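Local atomic coordinates of Obg-like ATPase 1 (PDB entry 1NI3), a protein that hydrolyses ATP, and GTP less efficiently, and negatively regulates the G2/M transition of the cell cycle. Residues Val12-Pro17 against Arg211-Ile216; Glu68-Leu73 against Asp316-Trp321; Leu105-Leu110 against Leu152-Glu157; Thr300-Leu305 against Ser320-Lys325. All coordinates share one frame; numbering follows the deposited sequence.

Contact 1: Val12-Pro17 against Arg211-Ile216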
loop_
_atom_site.group_PDB
_atom_site.type_symbol
_atom_site.label_atom_id
_atom_site.label_comp_id
_atom_site.label_asym_id
_atom_site.label_seq_id
_atom_site.Cartn_x
_atom_site.Cartn_y
_atom_site.Cartn_z
ATOM N N VAL A 12 5.576 15.161 7.317
ATOM C CA VAL A 12 5.849 15.205 5.866
ATOM C C VAL A 12 4.983 14.181 5.111
ATOM O O VAL A 12 4.715 13.081 5.611
ATOM C CB VAL A 12 7.346 14.903 5.518
ATOM C CG1 VAL A 12 7.522 14.750 4.008
ATOM C CG2 VAL A 12 8.239 16.030 6.024
ATOM N N GLN A 13 4.542 14.551 3.909
ATOM C CA GLN A 13 3.712 13.678 3.078
ATOM C C GLN A 13 4.352 13.426 1.732
ATOM O O GLN A 13 4.838 14.345 1.077
ATOM C CB GLN A 13 2.309 14.262 2.905
ATOM C CG GLN A 13 1.414 13.883 4.058
ATOM C CD GLN A 13 1.458 12.394 4.312
ATOM O OE1 GLN A 13 0.977 11.603 3.502
ATOM N NE2 GLN A 13 2.069 12.000 5.426
ATOM N N TRP A 14 4.312 12.169 1.318
ATOM C CA TRP A 14 4.945 11.736 0.090
ATOM C C TRP A 14 4.009 10.888 -0.768
ATOM O O TRP A 14 3.276 10.056 -0.250
ATOM C CB TRP A 14 6.191 10.952 0.495
ATOM C CG TRP A 14 6.926 10.308 -0.585
ATOM C CD1 TRP A 14 6.575 9.183 -1.249
ATOM C CD2 TRP A 14 8.163 10.750 -1.151
ATOM N NE1 TRP A 14 7.511 8.896 -2.209
ATOM C CE2 TRP A 14 8.492 9.859 -2.185
ATOM C CE3 TRP A 14 9.013 11.839 -0.903
ATOM C CZ2 TRP A 14 9.645 9.991 -2.961
ATOM C CZ3 TRP A 14 10.161 11.975 -1.668
ATOM C CH2 TRP A 14 10.457 11.063 -2.701
ATOM N N GLY A 15 4.028 11.097 -2.080
ATOM C CA GLY A 15 3.160 10.315 -2.936
ATOM C C GLY A 15 1.982 11.075 -3.514
ATOM O O GLY A 15 1.878 12.296 -3.397
ATOM N N ARG A 16 1.088 10.334 -4.149
ATOM C CA ARG A 16 -0.083 10.913 -4.783
ATOM C C ARG A 16 -1.129 11.404 -3.763
ATOM O O ARG A 16 -1.328 10.794 -2.712
ATOM C CB ARG A 16 -0.664 9.857 -5.737
ATOM C CG ARG A 16 -1.941 10.201 -6.450
ATOM C CD ARG A 16 -1.863 9.809 -7.935
ATOM N NE ARG A 16 -1.411 8.438 -8.175
ATOM C CZ ARG A 16 -1.052 7.982 -9.379
ATOM N NH1 ARG A 16 -1.095 8.787 -10.436
ATOM N NH2 ARG A 16 -0.651 6.727 -9.543
ATOM N N PRO A 17 -1.770 12.551 -4.041
ATOM C CA PRO A 17 -2.799 13.163 -3.190
ATOM C C PRO A 17 -4.076 12.343 -3.129
ATOM O O PRO A 17 -4.444 11.688 -4.112
ATOM C CB PRO A 17 -3.060 14.507 -3.867
ATOM C CG PRO A 17 -1.746 14.829 -4.478
ATOM C CD PRO A 17 -1.336 13.502 -5.075
ATOM N N ARG A 211 9.867 20.939 -0.197
ATOM C CA ARG A 211 9.783 21.490 -1.544
ATOM C C ARG A 211 10.199 20.454 -2.577
ATOM O O ARG A 211 9.523 20.262 -3.581
ATOM C CB ARG A 211 10.700 22.706 -1.657
ATOM C CG ARG A 211 10.816 23.264 -3.056
ATOM C CD ARG A 211 9.479 23.773 -3.540
ATOM N NE ARG A 211 9.622 24.476 -4.804
ATOM C CZ ARG A 211 8.871 24.244 -5.873
ATOM N NH1 ARG A 211 7.918 23.322 -5.828
ATOM N NH2 ARG A 211 9.082 24.932 -6.988
ATOM N N GLU A 212 11.330 19.807 -2.325
ATOM C CA GLU A 212 11.862 18.797 -3.230
ATOM C C GLU A 212 10.907 17.625 -3.356
ATOM O O GLU A 212 10.721 17.069 -4.442
ATOM C CB GLU A 212 13.210 18.312 -2.723
ATOM C CG GLU A 212 14.239 19.409 -2.726
ATOM C CD GLU A 212 15.532 18.997 -2.076
ATOM O OE1 GLU A 212 16.560 19.657 -2.326
ATOM O OE2 GLU A 212 15.533 18.011 -1.314
ATOM N N VAL A 213 10.295 17.247 -2.243
ATOM C CA VAL A 213 9.343 16.146 -2.263
ATOM C C VAL A 213 8.182 16.552 -3.158
ATOM O O VAL A 213 7.685 15.763 -3.965
ATOM C CB VAL A 213 8.827 15.839 -0.841
ATOM C CG1 VAL A 213 7.539 15.030 -0.917
ATOM C CG2 VAL A 213 9.878 15.063 -0.067
ATOM N N GLU A 214 7.770 17.802 -3.008
ATOM C CA GLU A 214 6.679 18.352 -3.789
ATOM C C GLU A 214 6.967 18.234 -5.278
ATOM O O GLU A 214 6.157 17.714 -6.050
ATOM C CB GLU A 214 6.500 19.812 -3.409
ATOM C CG GLU A 214 5.330 20.485 -4.036
ATOM C CD GLU A 214 5.224 21.907 -3.599
ATOM O OE1 GLU A 214 6.214 22.645 -3.799
ATOM O OE2 GLU A 214 4.172 22.278 -3.033
ATOM N N ILE A 215 8.130 18.720 -5.684
ATOM C CA ILE A 215 8.504 18.657 -7.090
ATOM C C ILE A 215 8.519 17.213 -7.546
ATOM O O ILE A 215 7.847 16.852 -8.501
ATOM C CB ILE A 215 9.883 19.274 -7.325
ATOM C CG1 ILE A 215 9.799 20.781 -7.070
ATOM C CG2 ILE A 215 10.362 18.976 -8.742
ATOM C CD1 ILE A 215 11.098 21.506 -7.186
ATOM N N ILE A 216 9.275 16.378 -6.856
ATOM C CA ILE A 216 9.333 14.985 -7.241
ATOM C C ILE A 216 7.940 14.386 -7.489
ATOM O O ILE A 216 7.692 13.842 -8.564
ATOM C CB ILE A 216 10.099 14.187 -6.189
ATOM C CG1 ILE A 216 11.527 14.736 -6.096
ATOM C CG2 ILE A 216 10.141 12.715 -6.567
ATOM C CD1 ILE A 216 12.413 14.026 -5.107
#

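Contact 2: Glu68-Leu73 against Asp316-Trp321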
loop_
_atom_site.group_PDB
_atom_site.type_symbol
_atom_site.label_atom_id
_atom_site.label_comp_id
_atom_site.label_asym_id
_atom_site.label_seq_id
_atom_site.Cartn_x
_atom_site.Cartn_y
_atom_site.Cartn_z
ATOM N N GLU A 68 -9.021 -4.880 14.686
ATOM C CA GLU A 68 -9.684 -5.246 15.920
ATOM C C GLU A 68 -10.652 -4.177 16.406
ATOM O O GLU A 68 -11.705 -4.495 16.965
ATOM C CB GLU A 68 -8.638 -5.556 16.976
ATOM C CG GLU A 68 -8.258 -7.020 16.982
ATOM C CD GLU A 68 -6.848 -7.275 17.470
ATOM O OE1 GLU A 68 -6.487 -6.780 18.561
ATOM O OE2 GLU A 68 -6.098 -7.979 16.758
ATOM N N ARG A 69 -10.313 -2.913 16.186
ATOM C CA ARG A 69 -11.210 -1.853 16.599
ATOM C C ARG A 69 -12.541 -2.074 15.881
ATOM O O ARG A 69 -13.598 -2.109 16.512
ATOM C CB ARG A 69 -10.629 -0.492 16.238
ATOM C CG ARG A 69 -9.317 -0.189 16.927
ATOM C CD ARG A 69 -8.833 1.181 16.509
ATOM N NE ARG A 69 -7.393 1.215 16.292
ATOM C CZ ARG A 69 -6.754 2.268 15.793
ATOM N NH1 ARG A 69 -7.437 3.357 15.467
ATOM N NH2 ARG A 69 -5.440 2.234 15.619
ATOM N N PHE A 70 -12.489 -2.224 14.561
ATOM C CA PHE A 70 -13.698 -2.463 13.785
ATOM C C PHE A 70 -14.415 -3.681 14.383
ATOM O O PHE A 70 -15.640 -3.674 14.556
ATOM C CB PHE A 70 -13.334 -2.739 12.328
ATOM C CG PHE A 70 -14.523 -3.033 11.452
ATOM C CD1 PHE A 70 -15.452 -2.044 11.163
ATOM C CD2 PHE A 70 -14.747 -4.313 10.963
ATOM C CE1 PHE A 70 -16.584 -2.328 10.408
ATOM C CE2 PHE A 70 -15.880 -4.601 10.207
ATOM C CZ PHE A 70 -16.801 -3.608 9.931
ATOM N N ASP A 71 -13.637 -4.718 14.694
ATOM C CA ASP A 71 -14.163 -5.939 15.285
ATOM C C ASP A 71 -15.024 -5.657 16.502
ATOM O O ASP A 71 -16.192 -6.040 16.548
ATOM C CB ASP A 71 -13.014 -6.848 15.709
ATOM C CG ASP A 71 -12.244 -7.413 14.539
ATOM O OD1 ASP A 71 -12.572 -7.075 13.394
ATOM O OD2 ASP A 71 -11.293 -8.191 14.774
ATOM N N TRP A 72 -14.410 -5.005 17.491
ATOM C CA TRP A 72 -15.054 -4.642 18.758
ATOM C C TRP A 72 -16.307 -3.808 18.530
ATOM O O TRP A 72 -17.392 -4.134 19.012
ATOM C CB TRP A 72 -14.086 -3.837 19.644
ATOM C CG TRP A 72 -14.686 -3.454 20.993
ATOM C CD1 TRP A 72 -14.731 -4.224 22.126
ATOM C CD2 TRP A 72 -15.408 -2.255 21.303
ATOM N NE1 TRP A 72 -15.426 -3.576 23.106
ATOM C CE2 TRP A 72 -15.846 -2.355 22.630
ATOM C CE3 TRP A 72 -15.697 -1.081 20.585
ATOM C CZ2 TRP A 72 -16.599 -1.371 23.256
ATOM C CZ3 TRP A 72 -16.445 -0.091 21.205
ATOM C CH2 TRP A 72 -16.876 -0.238 22.540
ATOM N N LEU A 73 -16.132 -2.716 17.799
ATOM C CA LEU A 73 -17.233 -1.832 17.498
ATOM C C LEU A 73 -18.381 -2.626 16.915
ATOM O O LEU A 73 -19.531 -2.406 17.266
ATOM C CB LEU A 73 -16.787 -0.719 16.542
ATOM C CG LEU A 73 -15.905 0.390 17.130
ATOM C CD1 LEU A 73 -15.419 1.291 16.010
ATOM C CD2 LEU A 73 -16.696 1.194 18.153
ATOM N N ASP A 316 -27.932 0.437 13.071
ATOM C CA ASP A 316 -28.148 -0.007 11.700
ATOM C C ASP A 316 -26.850 -0.437 11.032
ATOM O O ASP A 316 -26.752 -1.544 10.500
ATOM C CB ASP A 316 -28.810 1.081 10.850
ATOM C CG ASP A 316 -30.329 1.036 10.923
ATOM O OD1 ASP A 316 -30.899 -0.069 10.759
ATOM O OD2 ASP A 316 -30.949 2.104 11.141
ATOM N N GLU A 317 -25.840 0.421 11.069
ATOM C CA GLU A 317 -24.586 0.065 10.423
ATOM C C GLU A 317 -23.329 0.582 11.099
ATOM O O GLU A 317 -23.330 1.599 11.785
ATOM C CB GLU A 317 -24.619 0.563 8.977
ATOM C CG GLU A 317 -23.419 0.187 8.133
ATOM C CD GLU A 317 -23.406 0.923 6.803
ATOM O OE1 GLU A 317 -23.068 2.131 6.788
ATOM O OE2 GLU A 317 -23.759 0.296 5.782
ATOM N N VAL A 318 -22.248 -0.147 10.884
ATOM C CA VAL A 318 -20.954 0.224 11.413
ATOM C C VAL A 318 -19.992 0.190 10.238
ATOM O O VAL A 318 -19.719 -0.879 9.688
ATOM C CB VAL A 318 -20.498 -0.769 12.484
ATOM C CG1 VAL A 318 -19.064 -0.477 12.880
ATOM C CG2 VAL A 318 -21.424 -0.690 13.672
ATOM N N ARG A 319 -19.492 1.356 9.843
ATOM C CA ARG A 319 -18.578 1.408 8.720
ATOM C C ARG A 319 -17.269 2.154 8.969
ATOM O O ARG A 319 -17.245 3.243 9.551
ATOM C CB ARG A 319 -19.275 2.021 7.515
ATOM C CG ARG A 319 -18.365 2.180 6.327
ATOM C CD ARG A 319 -19.154 2.496 5.085
ATOM N NE ARG A 319 -18.299 2.613 3.910
ATOM C CZ ARG A 319 -18.765 2.875 2.696
ATOM N NH1 ARG A 319 -20.069 3.040 2.526
ATOM N NH2 ARG A 319 -17.940 2.973 1.659
ATOM N N SER A 320 -16.178 1.557 8.496
ATOM C CA SER A 320 -14.838 2.130 8.632
ATOM C C SER A 320 -14.527 2.951 7.384
ATOM O O SER A 320 -14.557 2.430 6.277
ATOM C CB SER A 320 -13.805 1.012 8.763
ATOM O OG SER A 320 -12.510 1.539 8.864
ATOM N N TRP A 321 -14.215 4.226 7.560
ATOM C CA TRP A 321 -13.913 5.084 6.422
ATOM C C TRP A 321 -12.424 5.388 6.301
ATOM O O TRP A 321 -11.797 5.845 7.251
ATOM C CB TRP A 321 -14.707 6.389 6.526
ATOM C CG TRP A 321 -16.175 6.170 6.743
ATOM C CD1 TRP A 321 -16.799 5.855 7.921
ATOM C CD2 TRP A 321 -17.191 6.147 5.732
ATOM N NE1 TRP A 321 -18.139 5.628 7.699
ATOM C CE2 TRP A 321 -18.404 5.803 6.373
ATOM C CE3 TRP A 321 -17.189 6.375 4.352
ATOM C CZ2 TRP A 321 -19.606 5.690 5.673
ATOM C CZ3 TRP A 321 -18.393 6.257 3.656
ATOM C CH2 TRP A 321 -19.585 5.917 4.324
#

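Contact 3: Leu105-Leu110 against Leu152-Glu157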
loop_
_atom_site.group_PDB
_atom_site.type_symbol
_atom_site.label_atom_id
_atom_site.label_comp_id
_atom_site.label_asym_id
_atom_site.label_seq_id
_atom_site.Cartn_x
_atom_site.Cartn_y
_atom_site.Cartn_z
ATOM N N LEU A 105 10.819 -6.522 -16.256
ATOM C CA LEU A 105 9.363 -6.483 -16.272
ATOM C C LEU A 105 8.788 -6.043 -17.609
ATOM O O LEU A 105 7.731 -6.517 -18.032
ATOM C CB LEU A 105 8.874 -5.535 -15.177
ATOM C CG LEU A 105 9.281 -5.872 -13.738
ATOM C CD1 LEU A 105 9.144 -4.631 -12.873
ATOM C CD2 LEU A 105 8.432 -7.022 -13.196
ATOM N N GLY A 106 9.473 -5.118 -18.267
ATOM C CA GLY A 106 8.988 -4.638 -19.545
ATOM C C GLY A 106 8.338 -3.281 -19.420
ATOM O O GLY A 106 7.999 -2.839 -18.328
ATOM N N ASN A 107 8.151 -2.627 -20.557
ATOM C CA ASN A 107 7.549 -1.307 -20.604
ATOM C C ASN A 107 6.048 -1.348 -20.412
ATOM O O ASN A 107 5.464 -0.419 -19.871
ATOM C CB ASN A 107 7.879 -0.647 -21.938
ATOM C CG ASN A 107 8.546 0.692 -21.768
ATOM O OD1 ASN A 107 7.925 1.647 -21.306
ATOM N ND2 ASN A 107 9.820 0.775 -22.144
ATOM N N ALA A 108 5.418 -2.418 -20.869
ATOM C CA ALA A 108 3.972 -2.527 -20.725
ATOM C C ALA A 108 3.615 -2.745 -19.258
ATOM O O ALA A 108 2.805 -2.011 -18.683
ATOM C CB ALA A 108 3.441 -3.679 -21.567
ATOM N N PHE A 109 4.226 -3.775 -18.672
ATOM C CA PHE A 109 4.014 -4.119 -17.273
ATOM C C PHE A 109 4.151 -2.854 -16.443
ATOM O O PHE A 109 3.302 -2.538 -15.620
ATOM C CB PHE A 109 5.057 -5.139 -16.821
ATOM C CG PHE A 109 4.754 -5.752 -15.491
ATOM C CD1 PHE A 109 3.782 -6.740 -15.376
ATOM C CD2 PHE A 109 5.409 -5.320 -14.345
ATOM C CE1 PHE A 109 3.463 -7.293 -14.136
ATOM C CE2 PHE A 109 5.097 -5.864 -13.104
ATOM C CZ PHE A 109 4.119 -6.856 -13.001
ATOM N N LEU A 110 5.233 -2.131 -16.669
ATOM C CA LEU A 110 5.441 -0.899 -15.952
ATOM C C LEU A 110 4.373 0.144 -16.227
ATOM O O LEU A 110 3.940 0.833 -15.312
ATOM C CB LEU A 110 6.817 -0.324 -16.260
ATOM C CG LEU A 110 7.990 -1.084 -15.649
ATOM C CD1 LEU A 110 9.281 -0.396 -16.034
ATOM C CD2 LEU A 110 7.845 -1.129 -14.140
ATOM N N LEU A 152 15.074 2.146 -11.870
ATOM C CA LEU A 152 15.982 3.285 -11.888
ATOM C C LEU A 152 16.180 3.819 -13.302
ATOM O O LEU A 152 16.109 5.034 -13.524
ATOM C CB LEU A 152 17.326 2.887 -11.311
ATOM C CG LEU A 152 17.197 2.642 -9.821
ATOM C CD1 LEU A 152 18.479 2.043 -9.296
ATOM C CD2 LEU A 152 16.858 3.958 -9.121
ATOM N N ILE A 153 16.422 2.930 -14.262
ATOM C CA ILE A 153 16.611 3.395 -15.620
ATOM C C ILE A 153 15.417 4.209 -16.081
ATOM O O ILE A 153 15.576 5.348 -16.540
ATOM C CB ILE A 153 16.849 2.233 -16.569
ATOM C CG1 ILE A 153 18.113 1.488 -16.152
ATOM C CG2 ILE A 153 17.058 2.754 -17.988
ATOM C CD1 ILE A 153 19.353 2.375 -16.200
ATOM N N LYS A 154 14.224 3.637 -15.966
ATOM C CA LYS A 154 13.029 4.370 -16.365
ATOM C C LYS A 154 13.007 5.782 -15.782
ATOM O O LYS A 154 13.091 6.760 -16.518
ATOM C CB LYS A 154 11.778 3.611 -15.937
ATOM C CG LYS A 154 11.372 2.564 -16.931
ATOM C CD LYS A 154 11.019 3.231 -18.245
ATOM C CE LYS A 154 10.723 2.223 -19.335
ATOM N NZ LYS A 154 10.224 2.922 -20.549
ATOM N N ASP A 155 12.903 5.888 -14.462
ATOM C CA ASP A 155 12.878 7.201 -13.837
ATOM C C ASP A 155 14.023 8.072 -14.306
ATOM O O ASP A 155 13.861 9.275 -14.498
ATOM C CB ASP A 155 12.912 7.080 -12.318
ATOM C CG ASP A 155 11.651 6.463 -11.767
ATOM O OD1 ASP A 155 10.555 6.966 -12.082
ATOM O OD2 ASP A 155 11.758 5.475 -11.021
ATOM N N ALA A 156 15.183 7.453 -14.489
ATOM C CA ALA A 156 16.369 8.161 -14.945
ATOM C C ALA A 156 16.098 8.756 -16.306
ATOM O O ALA A 156 16.317 9.946 -16.540
ATOM C CB ALA A 156 17.532 7.208 -15.027
ATOM N N GLU A 157 15.613 7.916 -17.212
ATOM C CA GLU A 157 15.285 8.379 -18.548
ATOM C C GLU A 157 14.213 9.455 -18.454
ATOM O O GLU A 157 14.391 10.537 -18.996
ATOM C CB GLU A 157 14.815 7.209 -19.407
ATOM C CG GLU A 157 15.985 6.366 -19.925
ATOM C CD GLU A 157 15.555 5.015 -20.474
ATOM O OE1 GLU A 157 14.450 4.919 -21.059
ATOM O OE2 GLU A 157 16.351 4.061 -20.361
#

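Contact 4: Thr300-Leu305 against Ser320-Lys325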
loop_
_atom_site.group_PDB
_atom_site.type_symbol
_atom_site.label_atom_id
_atom_site.label_comp_id
_atom_site.label_asym_id
_atom_site.label_seq_id
_atom_site.Cartn_x
_atom_site.Cartn_y
_atom_site.Cartn_z
ATOM N N THR A 300 0.238 -3.918 6.354
ATOM C CA THR A 300 1.452 -3.252 5.915
ATOM C C THR A 300 1.194 -2.381 4.686
ATOM O O THR A 300 1.737 -1.280 4.567
ATOM C CB THR A 300 2.539 -4.268 5.573
ATOM O OG1 THR A 300 2.673 -5.222 6.636
ATOM C CG2 THR A 300 3.869 -3.562 5.367
ATOM N N GLY A 301 0.350 -2.880 3.786
ATOM C CA GLY A 301 0.029 -2.132 2.585
ATOM C C GLY A 301 -0.775 -0.897 2.942
ATOM O O GLY A 301 -0.378 0.238 2.627
ATOM N N TYR A 302 -1.909 -1.121 3.596
ATOM C CA TYR A 302 -2.768 -0.036 4.027
ATOM C C TYR A 302 -1.953 1.057 4.713
ATOM O O TYR A 302 -2.137 2.235 4.444
ATOM C CB TYR A 302 -3.816 -0.570 4.992
ATOM C CG TYR A 302 -4.935 0.404 5.277
ATOM C CD1 TYR A 302 -6.041 0.480 4.442
ATOM C CD2 TYR A 302 -4.911 1.204 6.405
ATOM C CE1 TYR A 302 -7.105 1.314 4.732
ATOM C CE2 TYR A 302 -5.958 2.055 6.706
ATOM C CZ TYR A 302 -7.060 2.101 5.871
ATOM O OH TYR A 302 -8.126 2.898 6.199
ATOM N N ASN A 303 -1.038 0.658 5.590
ATOM C CA ASN A 303 -0.207 1.620 6.307
ATOM C C ASN A 303 0.810 2.341 5.436
ATOM O O ASN A 303 0.941 3.567 5.512
ATOM C CB ASN A 303 0.524 0.952 7.472
ATOM C CG ASN A 303 -0.392 0.673 8.656
ATOM O OD1 ASN A 303 -1.304 1.451 8.950
ATOM N ND2 ASN A 303 -0.129 -0.423 9.363
ATOM N N ALA A 304 1.546 1.581 4.628
ATOM C CA ALA A 304 2.570 2.130 3.726
ATOM C C ALA A 304 2.019 3.278 2.909
ATOM O O ALA A 304 2.731 4.214 2.572
ATOM C CB ALA A 304 3.066 1.037 2.788
ATOM N N LEU A 305 0.737 3.185 2.590
ATOM C CA LEU A 305 0.066 4.212 1.821
ATOM C C LEU A 305 -0.332 5.413 2.686
ATOM O O LEU A 305 -1.033 6.311 2.215
ATOM C CB LEU A 305 -1.184 3.620 1.152
ATOM C CG LEU A 305 -0.952 2.637 0.004
ATOM C CD1 LEU A 305 -2.264 1.954 -0.330
ATOM C CD2 LEU A 305 -0.394 3.375 -1.216
ATOM N N SER A 320 -16.178 1.557 8.496
ATOM C CA SER A 320 -14.838 2.130 8.632
ATOM C C SER A 320 -14.527 2.951 7.384
ATOM O O SER A 320 -14.557 2.430 6.277
ATOM C CB SER A 320 -13.805 1.012 8.763
ATOM O OG SER A 320 -12.510 1.539 8.864
ATOM N N TRP A 321 -14.215 4.226 7.560
ATOM C CA TRP A 321 -13.913 5.084 6.422
ATOM C C TRP A 321 -12.424 5.388 6.301
ATOM O O TRP A 321 -11.797 5.845 7.251
ATOM C CB TRP A 321 -14.707 6.389 6.526
ATOM C CG TRP A 321 -16.175 6.170 6.743
ATOM C CD1 TRP A 321 -16.799 5.855 7.921
ATOM C CD2 TRP A 321 -17.191 6.147 5.732
ATOM N NE1 TRP A 321 -18.139 5.628 7.699
ATOM C CE2 TRP A 321 -18.404 5.803 6.373
ATOM C CE3 TRP A 321 -17.189 6.375 4.352
ATOM C CZ2 TRP A 321 -19.606 5.690 5.673
ATOM C CZ3 TRP A 321 -18.393 6.257 3.656
ATOM C CH2 TRP A 321 -19.585 5.917 4.324
ATOM N N THR A 322 -11.851 5.137 5.131
ATOM C CA THR A 322 -10.431 5.400 4.961
ATOM C C THR A 322 -10.108 6.873 4.732
ATOM O O THR A 322 -10.745 7.536 3.922
ATOM C CB THR A 322 -9.853 4.608 3.787
ATOM O OG1 THR A 322 -9.888 3.210 4.089
ATOM C CG2 THR A 322 -8.417 5.029 3.512
ATOM N N ILE A 323 -9.113 7.384 5.447
ATOM C CA ILE A 323 -8.703 8.774 5.270
ATOM C C ILE A 323 -7.177 8.889 5.369
ATOM O O ILE A 323 -6.509 7.956 5.810
ATOM C CB ILE A 323 -9.378 9.716 6.312
ATOM C CG1 ILE A 323 -9.028 9.263 7.725
ATOM C CG2 ILE A 323 -10.881 9.744 6.099
ATOM C CD1 ILE A 323 -8.957 10.409 8.710
ATOM N N ARG A 324 -6.621 10.025 4.962
ATOM C CA ARG A 324 -5.175 10.193 5.028
ATOM C C ARG A 324 -4.696 10.599 6.407
ATOM O O ARG A 324 -5.329 11.413 7.085
ATOM C CB ARG A 324 -4.694 11.205 3.985
ATOM C CG ARG A 324 -4.565 10.617 2.599
ATOM C CD ARG A 324 -3.409 9.640 2.534
ATOM N NE ARG A 324 -2.136 10.299 2.238
ATOM C CZ ARG A 324 -1.785 10.714 1.021
ATOM N NH1 ARG A 324 -2.607 10.537 -0.017
ATOM N NH2 ARG A 324 -0.611 11.306 0.834
ATOM N N LYS A 325 -3.561 10.027 6.797
ATOM C CA LYS A 325 -2.944 10.258 8.096
ATOM C C LYS A 325 -3.124 11.646 8.694
ATOM O O LYS A 325 -3.166 11.787 9.910
ATOM C CB LYS A 325 -1.448 9.938 8.029
ATOM C CG LYS A 325 -1.007 8.780 8.920
ATOM C CD LYS A 325 -0.196 9.242 10.135
ATOM C CE LYS A 325 -1.036 10.001 11.170
ATOM N NZ LYS A 325 -0.217 10.591 12.287
#

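Contact 1: Val12-Pro17 against Arg211-Ile216
Trp14 holds CG anti to its own N (chi1 174°), and this carries the six-membered half of the indole toward Val213. Val213 turns both methyls to Trp14 CE3: CG1, anti to N, and CG2, beside N. CG2 of Val213 lies at the edge of the indole, near its plane, 3.4 Å from Trp14 CE3. CG1 of Val213 sits 3.5 Å from the same CE3 and also meets the carbonyl O of Gln13. One valine thus touches both ring and backbone of the loop. Ile216, one turn further along the helix, reaches the far end of the indole more loosely, with CG2 4.2 Å from Trp14 CH2. The indole NE1 is hydrogen-bonded to the carbonyl of Ala224. No hydrogen bond joins the two segments; the contact is apolar. It sets the loop leading into strand 22-27 against helix 210-217. Ile215 packs that helix on the long helix 179-199, where Ile216 also touches Val192.

Contact 2: Glu68-Leu73 against Asp316-Trp321
Phe70 and Leu73, one turn apart on helix 68-77, pack on Val318 and Ser320 of strand 317-324. This is a helix lying on a mixed beta-sheet. The sheet is shared: strand 317-324, in the TGS region, pairs in parallel with strand 81-90 of the G domain. Over residues 68-73 and 317-321 the axes are nearly antiparallel (167°) and come within 9.3 Å. Val318 is the centre of the contact. Its CG1 touches Phe70 CE1 at 4.0 Å and Leu73 CB at 4.3 Å. A chi1 of 179° sends the phenyl ring of Phe70 across to the strand. There the carbonyl O of Val318 lies at the ring edge, in its plane, 3.5 Å from Phe70 CE1. Ser320 adds its CB, 4.2 Å from Phe70 CD1. Val318 and Ser320 alternate with Arg319, whose side chain starts from the other side of the strand.

Further out, backbone hydrogen bonds to Ser81 and Val83 fix Val318, and Ser320 also pairs with Val83. Phe311 of strand 307-312 touches Phe70, Leu73 and Ser320, and Tyr352 and Leu355 of helix 352-358 touch Leu73. The hydroxyl OG of Ser320 is hydrogen-bonded to Asn309 ND2.

Contact 3: Leu105-Leu110 against Leu152-Glu157
Asn107 and Lys154 mark the closest backbone approach, and even there their CA atoms are 9.0 Å apart. Side chains must bridge the gap. Gly106 is the N-cap of helix 107-113, with a positive phi of 103°, and Asn107 begins the first turn. Residues 152-157 lie within the long helix 140-168.

Lys154 spans the distance. Its chain bends at chi2 (-63°) and is extended beyond; this shape brings NZ beside the Asn107 amide. NZ of Lys154 donates a hydrogen bond to Asn107 OD1 at 2.7 Å. The C=O...N angle is a poor 92°, and NZ is equally near Asn107 ND2, itself a donor, which leaves the detail uncertain. Closer to its own backbone, Lys154 packs CG on Leu110 CD1 at 3.7 Å. The lysine therefore uses its aliphatic part on a buried leucine and its charge at exposed Asn107.

Leu110 also touches Glu150 and Leu151. Glu150 accepts hydrogen bonds from the N atoms of Leu105 and Gly106, which ties down the turn entering the short helix. The side chain of Leu110 lies about 11 Å from that of Lys33, a predicted ATP-binding residue. The contact joins helix 107-113 of the P-loop G domain to helix 140-168, probably part of the coiled-coil arm known in YchF proteins.

Contact 4: Thr300-Leu305 against Ser320-Lys325
Tyr302 and Thr322 supply the polar link, a hydrogen bond of 2.8 Å between Tyr302 OH and Thr322 OG1 in which either hydroxyl may be the donor. The two side chains reach toward each other from the helix and the strand. Thr322 OG1 lies at the edge of the phenol ring, in its plane. A chi1 of -168° swings the phenol of Tyr302 out from the helix.

Van der Waals contact is light. Thr322 CG2 lies 3.4 Å from Tyr302 OH, and the ring of Tyr302 also touches Asn309 and Ala85. Helix 294-304 leads into strand 307-312, which turns back antiparallel into strand 317-324. The contact thus joins the helix to the second strand of the hairpin that follows it. Thr322 faces the helix, while Trp321 and Ile323 start from the other side of the strand.

At the end of the helix, the carbonyl O of Leu305 lies over one face of the Arg324 guanidinium and 4.1 Å from Arg324 CD. The charged end of Arg324 is hydrogen-bonded elsewhere, with NH1 to the carbonyls of Gly18 and Arg16 and NH2 to Gln13 OE1.

Contact 2 is the buried one, while contacts 1, 3 and 4 are partly buried. Contacts 2 and 4 share strand 317-324: helix 68-77 packs on its first part through apolar groups, and helix 294-304 meets a later part through paired hydroxyls. Contact 1 is also apolar but joins a loop to a helix. It touches contact 4 through Arg324. Contact 3 stands apart, joining helix 107-113 of the G domain to the long helix 140-168, with a lysine-amide bond at an exposed asparagine. Its centre is about 41 Å from that of contact 2, on the opposite side of the chain's centre.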